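Local atomic coordinates of probable cobalt-precorrin-6B C(15)-methyltransferase (decarboxylating) (Methanothermobacter thermautotrophicus, PDB entry 1L3I), a protein that probably catalyses the S-adenosyl-L-methionine-dependent methylation of cobalt-precorrin-6B at C-15 and its decarboxylation at C-12 to cobalt-precorrin-7 in cobalamin biosynthesis. Residues 33-38 and 127-132; 37-42 and 46-51; 138-143 and 156-161. All blocks are in the same frame, centred on the assembly; numbering follows the deposited sequence.

Contact 1 of 3, residues 33-38 and 127-132; sequences KNDVAV and GGRIIV
Bends at chi2 (124°) and chi3 (-87°) fold the Arg-129 side chain back along its own strand, and from there its NH1 meets the carboxylate of Asp-35. The contact lies at one end of three neighbouring strands of the Rossmann-like sheet of the methyltransferase: Asp-35 stands just ahead of strand 36-40, Arg-129 lies early in strand 128-134, and strand 101-106 runs between them, with Ile-103 touching both side chains. The salt bridge is long, Arg-129 NH1 to Asp-35 OD2 3.5 Å, and its hydrogen bond is weak though nearly straight. OD2 sits at the edge of the guanidinium, in its plane, while the carboxylate plane is turned 55° from it. A firmer hold on the arginine comes from its own segment, where NE and NH2 grip Gly-127 O side-on, NE at 3.1 Å in the carbonyl plane and NH2 from above that plane. NH1 also donates to Ala-29 O, so all three nitrogens have partners, which should restrain the guanidinium from turning. A leucine in place of Arg-129 would probably leave Asp-35 without its positive mate, close to the like charge of Asp-102, and Gly-127 O without both donors. A water completes the link, giving a proton to Asp-35 OD1 and accepting one from Arg-129 NH2 at 2.9 Å.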
loop_
_atom_site.group_PDB
_atom_site.type_symbol
_atom_site.label_atom_id
_atom_site.label_comp_id
_atom_site.label_asym_id
_atom_site.label_seq_id
_atom_site.Cartn_x
_atom_site.Cartn_y
_atom_site.Cartn_z
ATOM N N LYS A 33 -13.444 29.179 -10.617
ATOM C CA LYS A 33 -12.938 30.248 -11.463
ATOM C C LYS A 33 -12.761 31.608 -10.808
ATOM O O LYS A 33 -12.104 32.479 -11.365
ATOM C CB LYS A 33 -13.799 30.367 -12.711
ATOM C CG LYS A 33 -13.566 29.237 -13.718
ATOM C CD LYS A 33 -14.401 29.480 -14.968
ATOM C CE LYS A 33 -14.039 28.521 -16.106
ATOM N NZ LYS A 33 -14.550 29.066 -17.405
ATOM N N ASN A 34 -13.337 31.803 -9.631
ATOM C CA ASN A 34 -13.210 33.077 -8.921
ATOM C C ASN A 34 -12.357 32.920 -7.673
ATOM O O ASN A 34 -12.361 33.786 -6.797
ATOM C CB ASN A 34 -14.584 33.620 -8.503
ATOM C CG ASN A 34 -15.486 33.900 -9.688
ATOM O OD1 ASN A 34 -15.018 34.082 -10.823
ATOM N ND2 ASN A 34 -16.797 33.912 -9.439
ATOM N N ASP A 35 -11.642 31.801 -7.592
ATOM C CA ASP A 35 -10.795 31.526 -6.444
ATOM C C ASP A 35 -9.403 32.084 -6.605
ATOM O O ASP A 35 -8.875 32.170 -7.717
ATOM C CB ASP A 35 -10.698 30.020 -6.190
ATOM C CG ASP A 35 -11.928 29.456 -5.510
ATOM O OD1 ASP A 35 -12.639 30.238 -4.842
ATOM O OD2 ASP A 35 -12.180 28.227 -5.624
ATOM N N VAL A 36 -8.818 32.453 -5.475
ATOM C CA VAL A 36 -7.463 32.981 -5.417
ATOM C C VAL A 36 -6.706 31.888 -4.668
ATOM O O VAL A 36 -7.078 31.536 -3.550
ATOM C CB VAL A 36 -7.391 34.304 -4.616
ATOM C CG1 VAL A 36 -5.943 34.772 -4.493
ATOM C CG2 VAL A 36 -8.238 35.367 -5.281
ATOM N N ALA A 37 -5.679 31.323 -5.283
ATOM C CA ALA A 37 -4.946 30.254 -4.645
ATOM C C ALA A 37 -3.488 30.576 -4.457
ATOM O O ALA A 37 -2.938 31.424 -5.151
ATOM C CB ALA A 37 -5.092 28.986 -5.473
ATOM N N VAL A 38 -2.865 29.905 -3.493
ATOM C CA VAL A 38 -1.433 30.065 -3.248
ATOM C C VAL A 38 -0.819 28.672 -3.183
ATOM O O VAL A 38 -1.381 27.767 -2.569
ATOM C CB VAL A 38 -1.108 30.866 -1.947
ATOM C CG1 VAL A 38 -1.613 30.146 -0.723
ATOM C CG2 VAL A 38 0.386 31.085 -1.829
ATOM N N GLY A 127 -14.737 29.602 4.013
ATOM C CA GLY A 127 -14.950 28.488 3.108
ATOM C C GLY A 127 -13.683 28.078 2.364
ATOM O O GLY A 127 -13.740 27.317 1.398
ATOM N N GLY A 128 -12.548 28.644 2.775
ATOM C CA GLY A 128 -11.265 28.329 2.165
ATOM C C GLY A 128 -10.772 26.934 2.536
ATOM O O GLY A 128 -11.146 26.380 3.567
ATOM N N ARG A 129 -9.908 26.376 1.695
ATOM C CA ARG A 129 -9.368 25.045 1.904
ATOM C C ARG A 129 -7.853 25.070 1.989
ATOM O O ARG A 129 -7.197 25.779 1.234
ATOM C CB ARG A 129 -9.777 24.139 0.738
ATOM C CG ARG A 129 -11.269 23.803 0.640
ATOM C CD ARG A 129 -11.846 24.197 -0.715
ATOM N NE ARG A 129 -12.290 25.584 -0.717
ATOM C CZ ARG A 129 -12.385 26.365 -1.793
ATOM N NH1 ARG A 129 -12.060 25.918 -3.003
ATOM N NH2 ARG A 129 -12.818 27.605 -1.659
ATOM N N ILE A 130 -7.304 24.294 2.920
ATOM C CA ILE A 130 -5.859 24.172 3.082
ATOM C C ILE A 130 -5.524 22.693 2.870
ATOM O O ILE A 130 -6.217 21.814 3.379
ATOM C CB ILE A 130 -5.383 24.576 4.496
ATOM C CG1 ILE A 130 -5.831 26.009 4.834
ATOM C CG2 ILE A 130 -3.864 24.425 4.605
ATOM C CD1 ILE A 130 -5.452 26.426 6.237
ATOM N N ILE A 131 -4.484 22.421 2.084
ATOM C CA ILE A 131 -4.047 21.052 1.803
ATOM C C ILE A 131 -2.529 21.008 1.891
ATOM O O ILE A 131 -1.839 21.769 1.231
ATOM C CB ILE A 131 -4.504 20.582 0.387
ATOM C CG1 ILE A 131 -6.030 20.603 0.288
ATOM C CG2 ILE A 131 -3.982 19.166 0.098
ATOM C CD1 ILE A 131 -6.526 21.071 -1.027
ATOM N N VAL A 132 -2.016 20.178 2.777
ATOM C CA VAL A 132 -0.588 20.051 2.958
ATOM C C VAL A 132 -0.189 18.689 2.419
ATOM O O VAL A 132 -0.802 17.685 2.762
ATOM C CB VAL A 132 -0.188 20.130 4.468
ATOM C CG1 VAL A 132 1.331 20.014 4.613
ATOM C CG2 VAL A 132 -0.697 21.435 5.109
HETATM O O HOH W 1 -14.424 29.261 -3.450
#

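Contact 2 of 3, residues 37-42 and 46-51. With SAH (S-adenosyl-L-homocysteine), chain G.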
loop_
_atom_site.group_PDB
_atom_site.type_symbol
_atom_site.label_atom_id
_atom_site.label_comp_id
_atom_site.label_asym_id
_atom_site.label_seq_id
_atom_site.Cartn_x
_atom_site.Cartn_y
_atom_site.Cartn_z
ATOM N N ALA A 37 -5.679 31.323 -5.283
ATOM C CA ALA A 37 -4.946 30.254 -4.645
ATOM C C ALA A 37 -3.488 30.576 -4.457
ATOM O O ALA A 37 -2.938 31.424 -5.151
ATOM C CB ALA A 37 -5.092 28.986 -5.473
ATOM N N VAL A 38 -2.865 29.905 -3.493
ATOM C CA VAL A 38 -1.433 30.065 -3.248
ATOM C C VAL A 38 -0.819 28.672 -3.183
ATOM O O VAL A 38 -1.381 27.767 -2.569
ATOM C CB VAL A 38 -1.108 30.866 -1.947
ATOM C CG1 VAL A 38 -1.613 30.146 -0.723
ATOM C CG2 VAL A 38 0.386 31.085 -1.829
ATOM N N ASP A 39 0.279 28.486 -3.908
ATOM C CA ASP A 39 0.994 27.220 -3.918
ATOM C C ASP A 39 2.329 27.473 -3.240
ATOM O O ASP A 39 3.240 28.054 -3.830
ATOM C CB ASP A 39 1.187 26.720 -5.356
ATOM C CG ASP A 39 1.885 25.362 -5.428
ATOM O OD1 ASP A 39 1.911 24.630 -4.425
ATOM O OD2 ASP A 39 2.420 25.023 -6.490
ATOM N N VAL A 40 2.419 27.102 -1.963
ATOM C CA VAL A 40 3.634 27.283 -1.185
ATOM C C VAL A 40 4.623 26.173 -1.525
ATOM O O VAL A 40 4.380 24.994 -1.213
ATOM C CB VAL A 40 3.323 27.284 0.329
ATOM C CG1 VAL A 40 4.581 27.480 1.141
ATOM C CG2 VAL A 40 2.308 28.366 0.658
ATOM N N GLY A 41 5.735 26.544 -2.164
ATOM C CA GLY A 41 6.730 25.567 -2.553
ATOM C C GLY A 41 6.281 24.956 -3.855
ATOM O O GLY A 41 5.981 23.777 -3.924
ATOM N N CYS A 42 6.247 25.763 -4.904
ATOM C CA CYS A 42 5.790 25.277 -6.201
ATOM C C CYS A 42 6.668 24.250 -6.914
ATOM O O CYS A 42 6.182 23.560 -7.806
ATOM C CB CYS A 42 5.438 26.434 -7.139
ATOM S SG CYS A 42 6.745 27.579 -7.521
ATOM N N GLY A 46 3.996 21.203 -10.719
ATOM C CA GLY A 46 2.893 20.259 -10.817
ATOM C C GLY A 46 1.543 20.750 -10.291
ATOM O O GLY A 46 0.513 20.560 -10.924
ATOM N N VAL A 47 1.537 21.375 -9.121
ATOM C CA VAL A 47 0.291 21.871 -8.537
ATOM C C VAL A 47 -0.092 23.223 -9.133
ATOM O O VAL A 47 -1.256 23.468 -9.422
ATOM C CB VAL A 47 0.404 21.935 -6.995
ATOM C CG1 VAL A 47 -0.835 22.527 -6.390
ATOM C CG2 VAL A 47 0.648 20.528 -6.438
ATOM N N THR A 48 0.912 24.069 -9.350
ATOM C CA THR A 48 0.699 25.395 -9.927
ATOM C C THR A 48 0.019 25.371 -11.313
ATOM O O THR A 48 -0.919 26.141 -11.572
ATOM C CB THR A 48 2.016 26.188 -9.996
ATOM O OG1 THR A 48 2.427 26.511 -8.660
ATOM C CG2 THR A 48 1.851 27.469 -10.803
ATOM N N LEU A 49 0.476 24.480 -12.194
ATOM C CA LEU A 49 -0.101 24.370 -13.529
ATOM C C LEU A 49 -1.576 23.984 -13.493
ATOM O O LEU A 49 -2.389 24.573 -14.208
ATOM C CB LEU A 49 0.692 23.389 -14.389
ATOM C CG LEU A 49 1.743 24.058 -15.275
ATOM C CD1 LEU A 49 2.970 24.468 -14.473
ATOM C CD2 LEU A 49 2.134 23.122 -16.368
ATOM N N GLU A 50 -1.923 23.022 -12.640
ATOM C CA GLU A 50 -3.309 22.570 -12.504
ATOM C C GLU A 50 -4.212 23.670 -11.960
ATOM O O GLU A 50 -5.335 23.850 -12.435
ATOM C CB GLU A 50 -3.392 21.334 -11.605
ATOM C CG GLU A 50 -2.532 20.162 -12.071
ATOM C CD GLU A 50 -2.866 19.683 -13.484
ATOM O OE1 GLU A 50 -3.979 19.939 -13.978
ATOM O OE2 GLU A 50 -2.007 19.026 -14.099
ATOM N N LEU A 51 -3.718 24.393 -10.957
ATOM C CA LEU A 51 -4.474 25.501 -10.368
ATOM C C LEU A 51 -4.599 26.643 -11.372
ATOM O O LEU A 51 -5.660 27.278 -11.465
ATOM C CB LEU A 51 -3.782 26.018 -9.112
ATOM C CG LEU A 51 -3.881 25.157 -7.858
ATOM C CD1 LEU A 51 -2.992 25.765 -6.789
ATOM C CD2 LEU A 51 -5.341 25.073 -7.404
HETATM N N SAH G . 4.450 20.163 -5.707
HETATM C CA SAH G . 5.535 20.526 -6.625
HETATM C CB SAH G . 6.922 20.126 -6.057
HETATM C CG SAH G . 7.251 20.825 -4.708
HETATM S SD SAH G . 8.852 20.456 -3.980
HETATM C C SAH G . 5.289 19.848 -7.966
HETATM O O SAH G . 4.263 19.151 -8.069
HETATM O OXT SAH G . 6.102 20.036 -8.893
HETATM C "C5'" SAH G . 8.835 21.464 -2.518
HETATM C "C4'" SAH G . 9.276 22.863 -2.769
HETATM O "O4'" SAH G . 9.221 23.495 -1.477
HETATM C "C3'" SAH G . 10.781 23.054 -3.304
HETATM O "O3'" SAH G . 10.975 23.630 -4.636
HETATM C "C2'" SAH G . 11.367 23.887 -2.141
HETATM O "O2'" SAH G . 12.463 24.768 -2.431
HETATM C "C1'" SAH G . 10.124 24.557 -1.601
HETATM N N9 SAH G . 10.127 25.106 -0.252
HETATM C C8 SAH G . 10.382 24.415 0.959
HETATM N N7 SAH G . 10.284 25.209 1.982
HETATM C C5 SAH G . 9.965 26.479 1.452
HETATM C C6 SAH G . 9.731 27.740 2.029
HETATM N N6 SAH G . 9.787 27.934 3.352
HETATM N N1 SAH G . 9.430 28.799 1.227
HETATM C C2 SAH G . 9.376 28.589 -0.083
HETATM N N3 SAH G . 9.575 27.461 -0.741
HETATM C C4 SAH G . 9.866 26.430 0.077
HETATM O O HOH W 2 3.534 23.176 -7.979
#
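The first beta-alpha unit of the methyltransferase fold, with the glycine-rich loop that binds S-adenosyl-L-methionine, brings strand 37-40 against helix 46-51. The two segments run nearly antiparallel, at 168°, their axes 8.9 Å apart. Asp-39, its CG anti to the backbone N (chi1 -178°), reaches from the strand toward the first turn of the helix. There Thr-48 OG1 donates to Asp-39 OD2 over 2.6 Å, meeting the lone pair that points away from OD1, while Val-47 CB lies 3.7 Å from the same oxygen. A water beside this pair, 2.6 Å from Asp-39 OD2 and 2.7 Å from Cys-42 O, accepts from Thr-48 N and so links the Asp-39 carboxylate, the Cys-42 carbonyl and the Thr-48 amide. Cys-42 CB packs on Thr-48 OG1, and farther from the ligand, Ala-37 CB meets Leu-51 CD1 at 4.1 Å. S-adenosyl-L-homocysteine lies along the loop: Gly-46 N donates to its OXT at 3.0 Å, and Asp-62, Thr-17 and Ala-91 bind it elsewhere. Gly-41 and Gly-46 lie where a CB would meet the ligand's O4' and O. Such a strand, glycine-rich turn and helix, cradling the amino-acid end of the cofactor, is the hallmark of Rossmann-like methyltransferases.

Contact 3 of 3, residues 138-143 and 156-161; sequences ETKFEA and ITELNI
Lys-140 and Glu-158 cross at about a right angle, the lysine reaching out from helix 137-149 and the glutamate turning to it from strand 155-167. The straight lysine chain beyond CG carries NZ as far as Glu-158, where NZ donates to Glu-158 OE2 over 3.1 Å in a salt bridge. Glu-158 comes from a CB that does not face the helix; the bend at its chi2 (123°) swings the carboxylate over to the lysine. NZ approaches OE2 from the syn side, 25° out of the carboxylate plane, and Glu-158 OE1 lies 3.5 Å from Lys-140 NZ. At the root of the lysine, CB lies 4.2 Å from Ile-156 CD1, while Ala-134 and Ala-180 touch the lysine from neighbouring strands. This region belongs to the subunit interfaces of the tetramer. Residues 157-161 pair antiparallel with a strand of a second subunit, Phe-141 stacks on Phe-141 of a third, and Met-173 of a fourth packs on Lys-140. The contact thus combines one apolar touch at the base of the lysine with a charged pair at its end, and pairing with Glu-158 probably helps pay for burying most of this lysine near a subunit interface.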
loop_
_atom_site.group_PDB
_atom_site.type_symbol
_atom_site.label_atom_id
_atom_site.label_comp_id
_atom_site.label_asym_id
_atom_site.label_seq_id
_atom_site.Cartn_x
_atom_site.Cartn_y
_atom_site.Cartn_z
ATOM N N GLU A 138 7.338 13.363 10.026
ATOM C CA GLU A 138 7.219 14.465 10.959
ATOM C C GLU A 138 6.205 15.482 10.480
ATOM O O GLU A 138 5.382 15.968 11.259
ATOM C CB GLU A 138 8.568 15.134 11.167
ATOM C CG GLU A 138 9.642 14.220 11.768
ATOM C CD GLU A 138 10.275 13.263 10.757
ATOM O OE1 GLU A 138 10.031 13.381 9.542
ATOM O OE2 GLU A 138 11.044 12.388 11.185
ATOM N N THR A 139 6.233 15.760 9.184
ATOM C CA THR A 139 5.310 16.707 8.590
ATOM C C THR A 139 3.853 16.242 8.737
ATOM O O THR A 139 2.976 17.058 8.945
ATOM C CB THR A 139 5.634 16.908 7.104
ATOM O OG1 THR A 139 7.037 17.179 6.971
ATOM C CG2 THR A 139 4.838 18.046 6.518
ATOM N N LYS A 140 3.612 14.935 8.638
ATOM C CA LYS A 140 2.245 14.410 8.754
ATOM C C LYS A 140 1.705 14.702 10.148
ATOM O O LYS A 140 0.573 15.157 10.308
ATOM C CB LYS A 140 2.206 12.895 8.477
ATOM C CG LYS A 140 2.492 12.521 7.040
ATOM C CD LYS A 140 2.701 11.024 6.873
ATOM C CE LYS A 140 3.425 10.738 5.553
ATOM N NZ LYS A 140 3.860 9.324 5.433
ATOM N N PHE A 141 2.534 14.453 11.155
ATOM C CA PHE A 141 2.159 14.691 12.535
ATOM C C PHE A 141 2.002 16.192 12.768
ATOM O O PHE A 141 0.979 16.651 13.276
ATOM C CB PHE A 141 3.242 14.151 13.462
ATOM C CG PHE A 141 2.964 14.392 14.917
ATOM C CD1 PHE A 141 2.115 13.540 15.628
ATOM C CD2 PHE A 141 3.549 15.477 15.585
ATOM C CE1 PHE A 141 1.852 13.760 16.975
ATOM C CE2 PHE A 141 3.294 15.708 16.938
ATOM C CZ PHE A 141 2.446 14.850 17.637
ATOM N N GLU A 142 3.020 16.954 12.378
ATOM C CA GLU A 142 3.045 18.407 12.535
ATOM C C GLU A 142 1.845 19.119 11.909
ATOM O O GLU A 142 1.212 19.931 12.574
ATOM C CB GLU A 142 4.364 18.976 11.982
ATOM C CG GLU A 142 4.683 20.373 12.480
ATOM C CD GLU A 142 4.739 20.438 14.013
ATOM O OE1 GLU A 142 5.139 19.428 14.656
ATOM O OE2 GLU A 142 4.377 21.503 14.572
ATOM N N ALA A 143 1.514 18.777 10.661
ATOM C CA ALA A 143 0.392 19.380 9.945
ATOM C C ALA A 143 -0.905 19.182 10.730
ATOM O O ALA A 143 -1.695 20.108 10.891
ATOM C CB ALA A 143 0.274 18.765 8.523
ATOM N N ILE A 156 -6.630 13.309 7.157
ATOM C CA ILE A 156 -5.396 12.815 6.534
ATOM C C ILE A 156 -5.687 11.621 5.637
ATOM O O ILE A 156 -6.420 10.717 6.033
ATOM C CB ILE A 156 -4.279 12.425 7.586
ATOM C CG1 ILE A 156 -3.010 11.946 6.859
ATOM C CG2 ILE A 156 -4.786 11.346 8.537
ATOM C CD1 ILE A 156 -1.802 11.772 7.715
ATOM N N THR A 157 -5.168 11.642 4.419
ATOM C CA THR A 157 -5.317 10.532 3.489
ATOM C C THR A 157 -3.941 10.148 2.984
ATOM O O THR A 157 -3.179 11.008 2.549
ATOM C CB THR A 157 -6.174 10.902 2.300
ATOM O OG1 THR A 157 -7.485 11.198 2.759
ATOM C CG2 THR A 157 -6.239 9.776 1.299
ATOM N N GLU A 158 -3.602 8.866 3.075
ATOM C CA GLU A 158 -2.312 8.389 2.609
ATOM C C GLU A 158 -2.492 7.538 1.361
ATOM O O GLU A 158 -3.215 6.540 1.386
ATOM C CB GLU A 158 -1.633 7.564 3.678
ATOM C CG GLU A 158 -0.226 7.196 3.284
ATOM C CD GLU A 158 0.804 7.650 4.282
ATOM O OE1 GLU A 158 0.457 8.358 5.258
ATOM O OE2 GLU A 158 1.976 7.278 4.087
ATOM N N LEU A 159 -1.825 7.934 0.286
ATOM C CA LEU A 159 -1.914 7.186 -0.955
ATOM C C LEU A 159 -0.685 6.365 -1.274
ATOM O O LEU A 159 0.436 6.880 -1.254
ATOM C CB LEU A 159 -2.147 8.111 -2.150
ATOM C CG LEU A 159 -3.423 8.919 -2.327
ATOM C CD1 LEU A 159 -3.470 9.414 -3.774
ATOM C CD2 LEU A 159 -4.640 8.056 -2.036
ATOM N N ASN A 160 -0.891 5.083 -1.564
ATOM C CA ASN A 160 0.193 4.210 -1.977
ATOM C C ASN A 160 -0.208 3.832 -3.394
ATOM O O ASN A 160 -1.222 3.150 -3.597
ATOM C CB ASN A 160 0.306 2.986 -1.083
ATOM C CG ASN A 160 1.273 3.202 0.075
ATOM O OD1 ASN A 160 2.499 3.112 -0.082
ATOM N ND2 ASN A 160 0.725 3.499 1.240
ATOM N N ILE A 161 0.518 4.384 -4.366
ATOM C CA ILE A 161 0.230 4.157 -5.782
ATOM C C ILE A 161 1.237 3.250 -6.455
ATOM O O ILE A 161 2.438 3.366 -6.229
ATOM C CB ILE A 161 0.213 5.489 -6.552
ATOM C CG1 ILE A 161 -0.748 6.455 -5.886
ATOM C CG2 ILE A 161 -0.173 5.256 -8.000
ATOM C CD1 ILE A 161 -0.299 7.895 -6.014
#

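From the N terminus, contact 1 begins just ahead of strand 36-40 and contact 2 within it, the two sharing Ala-37 and Val-38. Contact 2 closes at once, across the three-residue turn into helix 46-52, and so within the span of contact 1. Contact 1 waits for 88 residues, through most of the parallel half of the sheet, before strand 128-134 brings the chain back. Contact 3 follows in series, closing over 12 residues, the rest of helix 137-149 and the turn into strand 155-167; Val-132 CG1 touches Ala-143 CB, joining it to contact 1. All three reach the same sheet: contact 2 at the cofactor pocket, contact 1 across the parallel strands, contact 3 at the edge used for tetramer assembly.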